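Local coordinates for protein peptidase S8 and S53, subtilisin, kexin, sedolisin (Mycobacterium smegmatis, PDB 4KG7) that probably cleaves protein substrates as a subtilisin-like serine endopeptidase, the mycosin MycP3 of the ESX-3 type VII secretion system, at residues R167-G172 with R200-E205; D207-A212 with R342-R347. All blocks are in the same frame, centred on the assembly; numbering follows the deposited sequence.

Contact 1 of 2, residues R167-G172 with R200-E205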
loop_
_atom_site.group_PDB
_atom_site.type_symbol
_atom_site.label_atom_id
_atom_site.label_comp_id
_atom_site.label_asym_id
_atom_site.label_seq_id
_atom_site.Cartn_x
_atom_site.Cartn_y
_atom_site.Cartn_z
ATOM N N ARG A 167 -12.194 -6.517 8.133
ATOM C CA ARG A 167 -11.693 -6.447 9.515
ATOM C C ARG A 167 -11.105 -5.069 9.838
ATOM O O ARG A 167 -11.428 -4.489 10.859
ATOM C CB ARG A 167 -10.654 -7.544 9.721
ATOM C CG ARG A 167 -10.176 -7.715 11.141
ATOM C CD ARG A 167 -9.126 -8.814 11.193
ATOM N NE ARG A 167 -8.816 -9.170 12.586
ATOM C CZ ARG A 167 -9.586 -9.919 13.391
ATOM N NH1 ARG A 167 -10.689 -10.511 12.930
ATOM N NH2 ARG A 167 -9.199 -10.171 14.653
ATOM N N ALA A 168 -10.303 -4.530 8.930
ATOM C CA ALA A 168 -9.711 -3.212 9.120
ATOM C C ALA A 168 -10.794 -2.152 9.282
ATOM O O ALA A 168 -10.726 -1.315 10.161
ATOM C CB ALA A 168 -8.828 -2.867 7.949
ATOM N N ALA A 169 -11.765 -2.164 8.381
ATOM C CA ALA A 169 -12.857 -1.174 8.427
ATOM C C ALA A 169 -13.622 -1.294 9.709
ATOM O O ALA A 169 -13.921 -0.280 10.357
ATOM C CB ALA A 169 -13.790 -1.346 7.232
ATOM N N ASP A 170 -13.947 -2.519 10.107
ATOM C CA ASP A 170 -14.743 -2.725 11.317
ATOM C C ASP A 170 -13.987 -2.386 12.576
ATOM O O ASP A 170 -14.618 -2.062 13.580
ATOM C CB ASP A 170 -15.290 -4.145 11.368
ATOM C CG ASP A 170 -16.411 -4.350 10.410
ATOM O OD1 ASP A 170 -16.913 -3.352 9.832
ATOM O OD2 ASP A 170 -16.826 -5.513 10.231
ATOM N N MET A 171 -12.659 -2.459 12.530
ATOM C CA MET A 171 -11.800 -1.987 13.643
ATOM C C MET A 171 -11.653 -0.455 13.715
ATOM O O MET A 171 -10.988 0.059 14.629
ATOM C CB MET A 171 -10.425 -2.652 13.582
ATOM C CG MET A 171 -10.462 -4.130 13.943
ATOM S SD MET A 171 -8.827 -4.873 13.864
ATOM C CE MET A 171 -8.116 -4.280 15.389
ATOM N N GLY A 172 -12.278 0.274 12.801
ATOM C CA GLY A 172 -12.319 1.724 12.857
ATOM C C GLY A 172 -11.266 2.438 12.020
ATOM O O GLY A 172 -11.086 3.656 12.150
ATOM N N ARG A 200 -15.962 -2.133 -1.450
ATOM C CA ARG A 200 -17.099 -1.233 -1.433
ATOM C C ARG A 200 -17.638 -0.987 -0.031
ATOM O O ARG A 200 -17.956 0.135 0.323
ATOM C CB ARG A 200 -18.210 -1.756 -2.346
ATOM C CG ARG A 200 -19.396 -0.820 -2.456
ATOM C CD ARG A 200 -20.447 -1.347 -3.404
ATOM N NE ARG A 200 -21.706 -0.604 -3.331
ATOM C CZ ARG A 200 -22.651 -0.805 -2.410
ATOM N NH1 ARG A 200 -22.492 -1.669 -1.413
ATOM N NH2 ARG A 200 -23.768 -0.096 -2.453
ATOM N N TYR A 201 -17.771 -2.044 0.761
ATOM C CA TYR A 201 -18.190 -1.918 2.164
ATOM C C TYR A 201 -17.287 -0.991 2.953
ATOM O O TYR A 201 -17.725 -0.059 3.643
ATOM C CB TYR A 201 -18.237 -3.298 2.798
ATOM C CG TYR A 201 -18.461 -3.311 4.291
ATOM C CD1 TYR A 201 -19.701 -3.050 4.821
ATOM C CD2 TYR A 201 -17.410 -3.542 5.161
ATOM C CE1 TYR A 201 -19.904 -3.052 6.185
ATOM C CE2 TYR A 201 -17.590 -3.579 6.534
ATOM C CZ TYR A 201 -18.846 -3.305 7.045
ATOM O OH TYR A 201 -19.106 -3.329 8.385
ATOM N N ALA A 202 -15.986 -1.211 2.815
ATOM C CA ALA A 202 -15.016 -0.427 3.560
ATOM C C ALA A 202 -14.983 1.017 3.077
ATOM O O ALA A 202 -14.863 1.923 3.882
ATOM C CB ALA A 202 -13.625 -1.052 3.479
ATOM N N ALA A 203 -15.075 1.219 1.756
ATOM C CA ALA A 203 -14.928 2.575 1.205
ATOM C C ALA A 203 -16.162 3.437 1.356
ATOM O O ALA A 203 -16.005 4.629 1.551
ATOM C CB ALA A 203 -14.506 2.537 -0.241
ATOM N N LEU A 204 -17.343 2.845 1.290
ATOM C CA LEU A 204 -18.593 3.615 1.317
ATOM C C LEU A 204 -19.260 3.537 2.698
ATOM O O LEU A 204 -19.219 4.508 3.478
ATOM C CB LEU A 204 -19.508 3.170 0.155
ATOM C CG LEU A 204 -18.957 3.407 -1.257
ATOM C CD1 LEU A 204 -20.059 3.144 -2.274
ATOM C CD2 LEU A 204 -18.348 4.774 -1.440
ATOM N N GLU A 205 -19.778 2.372 3.067
ATOM C CA GLU A 205 -20.478 2.255 4.330
ATOM C C GLU A 205 -19.574 2.612 5.496
ATOM O O GLU A 205 -20.013 3.319 6.419
ATOM C CB GLU A 205 -21.014 0.852 4.539
ATOM C CG GLU A 205 -21.720 0.700 5.881
ATOM C CD GLU A 205 -22.519 -0.573 6.032
ATOM O OE1 GLU A 205 -22.832 -1.223 5.009
ATOM O OE2 GLU A 205 -22.872 -0.921 7.193
#
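Asp170 and Tyr201 meet through one short hydrogen bond. The phenol OH of Tyr201 donates to OD1 of Asp170 at 2.6 Å. OD1 accepts with its syn lone pair, on the side of its other oxygen. It lies at the edge of the Tyr201 ring and in its plane. The carboxylate plane stands at 90° to the ring plane, and the two side chains cross at about a right angle. OD1 also comes within 3.4 Å of CE2 of Tyr201.

Beside this polar pair the helices touch through small apolar groups. CB of Ala169 packs on CB of Ala202 at 3.8 Å. CB of Ala169 also comes to 4.5 Å from CE2 of Tyr201, obliquely to the ring. Two alanine methyls meet here, and the backbones come close: CA of Ala169 is 5.4 Å from CA of Ala202.

Torsions place the polar groups. Tyr201 carries its ring opposite its own backbone N (chi1 172°), and the ring reaches across to the other helix. Asp170 turns CG away from its carbonyl carbon (chi1 -74°), which brings the carboxylate toward the phenol. Val166, one turn before Asp170, also touches Tyr201. Gly172, at the end of its segment, is the first residue to leave the helix, in a Schellman motif with positive phi. Ala168 and Ala202 both touch Ile176 of strand 175-178. Helices 150-170 and 193-205 thus pack side by side at the Ala169-Ala202 contact, against the parallel sheet of the subtilisin fold.

Contact 2 of 2, residues D207-A212 with R342-R347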
loop_
_atom_site.group_PDB
_atom_site.type_symbol
_atom_site.label_atom_id
_atom_site.label_comp_id
_atom_site.label_asym_id
_atom_site.label_seq_id
_atom_site.Cartn_x
_atom_site.Cartn_y
_atom_site.Cartn_z
ATOM N N ASP A 207 -16.632 4.241 5.100
ATOM C CA ASP A 207 -16.044 5.546 4.795
ATOM C C ASP A 207 -14.533 5.582 4.950
ATOM O O ASP A 207 -13.967 6.615 5.326
ATOM C CB ASP A 207 -16.684 6.658 5.656
ATOM C CG ASP A 207 -16.335 8.073 5.157
ATOM O OD1 ASP A 207 -16.439 8.323 3.948
ATOM O OD2 ASP A 207 -15.987 8.924 6.004
ATOM N N ALA A 208 -13.862 4.473 4.626
ATOM C CA ALA A 208 -12.397 4.417 4.704
ATOM C C ALA A 208 -11.751 4.784 3.384
ATOM O O ALA A 208 -12.237 4.366 2.338
ATOM C CB ALA A 208 -11.956 3.026 5.123
ATOM N N VAL A 209 -10.667 5.557 3.449
ATOM C CA VAL A 209 -9.822 5.775 2.291
ATOM C C VAL A 209 -8.899 4.558 2.137
ATOM O O VAL A 209 -8.088 4.269 3.017
ATOM C CB VAL A 209 -8.962 7.044 2.454
ATOM C CG1 VAL A 209 -7.981 7.167 1.297
ATOM C CG2 VAL A 209 -9.855 8.262 2.496
ATOM N N ILE A 210 -9.025 3.868 1.005
ATOM C CA ILE A 210 -8.252 2.667 0.754
ATOM C C ILE A 210 -7.193 3.018 -0.284
ATOM O O ILE A 210 -7.497 3.527 -1.355
ATOM C CB ILE A 210 -9.114 1.508 0.223
ATOM C CG1 ILE A 210 -10.324 1.206 1.144
ATOM C CG2 ILE A 210 -8.274 0.249 0.009
ATOM C CD1 ILE A 210 -11.315 0.257 0.506
ATOM N N VAL A 211 -5.964 2.761 0.076
ATOM C CA VAL A 211 -4.794 3.086 -0.733
ATOM C C VAL A 211 -4.057 1.800 -1.045
ATOM O O VAL A 211 -3.751 1.028 -0.139
ATOM C CB VAL A 211 -3.838 4.054 0.044
ATOM C CG1 VAL A 211 -2.623 4.436 -0.774
ATOM C CG2 VAL A 211 -4.578 5.299 0.478
ATOM N N ALA A 212 -3.736 1.599 -2.328
ATOM C CA ALA A 212 -3.072 0.375 -2.793
ATOM C C ALA A 212 -1.886 0.692 -3.687
ATOM O O ALA A 212 -1.951 1.590 -4.526
ATOM C CB ALA A 212 -4.074 -0.513 -3.545
ATOM N N ARG A 342 -14.502 9.884 -0.205
ATOM C CA ARG A 342 -14.465 10.362 -1.609
ATOM C C ARG A 342 -13.890 11.776 -1.656
ATOM O O ARG A 342 -13.117 12.112 -2.565
ATOM C CB ARG A 342 -15.832 10.377 -2.270
ATOM C CG ARG A 342 -16.461 9.030 -2.541
ATOM C CD ARG A 342 -17.828 9.248 -3.087
ATOM N NE ARG A 342 -18.498 8.092 -3.659
ATOM C CZ ARG A 342 -19.655 7.589 -3.233
ATOM N NH1 ARG A 342 -20.299 8.089 -2.191
ATOM N NH2 ARG A 342 -20.184 6.576 -3.898
ATOM N N GLN A 343 -14.276 12.612 -0.700
ATOM C CA GLN A 343 -13.777 13.995 -0.662
ATOM C C GLN A 343 -12.277 13.999 -0.422
ATOM O O GLN A 343 -11.564 14.806 -1.004
ATOM C CB GLN A 343 -14.490 14.820 0.405
ATOM C CG GLN A 343 -15.897 15.214 0.029
ATOM C CD GLN A 343 -16.619 15.917 1.169
ATOM O OE1 GLN A 343 -16.795 15.354 2.250
ATOM N NE2 GLN A 343 -17.060 17.151 0.933
ATOM N N VAL A 344 -11.784 13.079 0.415
ATOM C CA VAL A 344 -10.367 13.032 0.721
ATOM C C VAL A 344 -9.576 12.604 -0.506
ATOM O O VAL A 344 -8.549 13.216 -0.826
ATOM C CB VAL A 344 -10.081 12.072 1.903
ATOM C CG1 VAL A 344 -8.585 11.842 2.084
ATOM C CG2 VAL A 344 -10.689 12.604 3.191
ATOM N N VAL A 345 -10.067 11.587 -1.205
ATOM C CA VAL A 345 -9.405 11.138 -2.420
ATOM C C VAL A 345 -9.384 12.278 -3.463
ATOM O O VAL A 345 -8.384 12.533 -4.092
ATOM C CB VAL A 345 -10.044 9.837 -2.964
ATOM C CG1 VAL A 345 -9.540 9.538 -4.377
ATOM C CG2 VAL A 345 -9.746 8.678 -2.014
ATOM N N HIS A 346 -10.502 12.965 -3.638
ATOM C CA HIS A 346 -10.570 14.098 -4.562
ATOM C C HIS A 346 -9.546 15.169 -4.200
ATOM O O HIS A 346 -8.861 15.716 -5.061
ATOM C CB HIS A 346 -11.990 14.687 -4.535
ATOM C CG HIS A 346 -12.171 15.895 -5.402
ATOM N ND1 HIS A 346 -12.436 15.817 -6.754
ATOM C CD2 HIS A 346 -12.122 17.210 -5.104
ATOM C CE1 HIS A 346 -12.574 17.037 -7.239
ATOM N NE2 HIS A 346 -12.353 17.899 -6.269
ATOM N N ARG A 347 -9.429 15.469 -2.927
ATOM C CA ARG A 347 -8.484 16.468 -2.469
ATOM C C ARG A 347 -7.037 16.036 -2.796
ATOM O O ARG A 347 -6.196 16.843 -3.184
ATOM C CB ARG A 347 -8.712 16.654 -0.977
ATOM C CG ARG A 347 -7.793 17.604 -0.267
ATOM C CD ARG A 347 -8.350 17.908 1.114
ATOM N NE ARG A 347 -9.402 18.922 1.077
ATOM C CZ ARG A 347 -9.209 20.237 1.169
ATOM N NH1 ARG A 347 -7.984 20.755 1.289
ATOM N NH2 ARG A 347 -10.259 21.043 1.114
HETATM O O HOH W 1 -16.975 8.345 0.592
#
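Asp207 faces the start of the segment 342-347 across a water. The water accepts from the backbone N of Arg342 at 3.0 Å. It gives only a weak, long bond to OD1 of Asp207, at 3.4 Å. The carboxylate has firmer partners just outside the segments. OD1 also accepts from the backbone N of Ala341, at the beginning of helix 341-350, and OD2 forms a salt bridge with Arg333 of helix 318-335. One acid thus links the turn after helix 193-205 to two later helices. Its phi is positive, and the chain turns here toward the strand.

Val209 carries the direct contact. Its side chain points at the helix and divides its two methyls between consecutive valines. CG2 meets CG1 of Val344 at 3.8 Å and CB of Val344 at 3.9 Å. CG1 meets CG2 of Val345 at 4.0 Å. With CG1 opposite the backbone N (chi1 174°), CG2 lies beside that N, and the two branches spread toward different neighbours. Val209 crosses both helix side chains obliquely. The backbones stay well apart, with CA of Val209 7.2 Å from CA of Val345.

Ile210 points its side chain the other way, where it packs on helix 193-205. Val211 lies beyond the direct contact and packs on Ser326 of helix 318-335 and Val262 of the neighbouring strand. The strand is therefore covered by helices on its two faces.

The chemistry is divided. Methyls of beta-branched valines meet by van der Waals packing in the largely buried centre. The salt bridge and the water lie at the Asp207 end, and Arg333 also touches Val209 and Val344. The acid would probably be stabilised as the anion by Arg333 and the backbone N-H of Ala341.

How the contacts relate
Contact 1 and contact 2 follow one another along the chain, with centres about 12 Å apart. Helix 193-205 leads directly into strand 209-213, so segments 200-205 and 207-212 are nearly continuous in the chain. The two contacts touch at the turn: O of Ala202 lies 2.8 Å from N of Ala208, a probable hydrogen bond. CB of Ala202 packs on CD1 of Ile210 at 4.0 Å. Helix 193-205 thus lies on the opposite face of the strand from helix 341-350. CD2 of Leu204 lies 3.6 Å from NH2 of Arg342, bringing a side chain of segment 200-205 against one from helix 341-350. Both contacts lie away from the predicted charge-relay residues Asp73, His104 and Ser319.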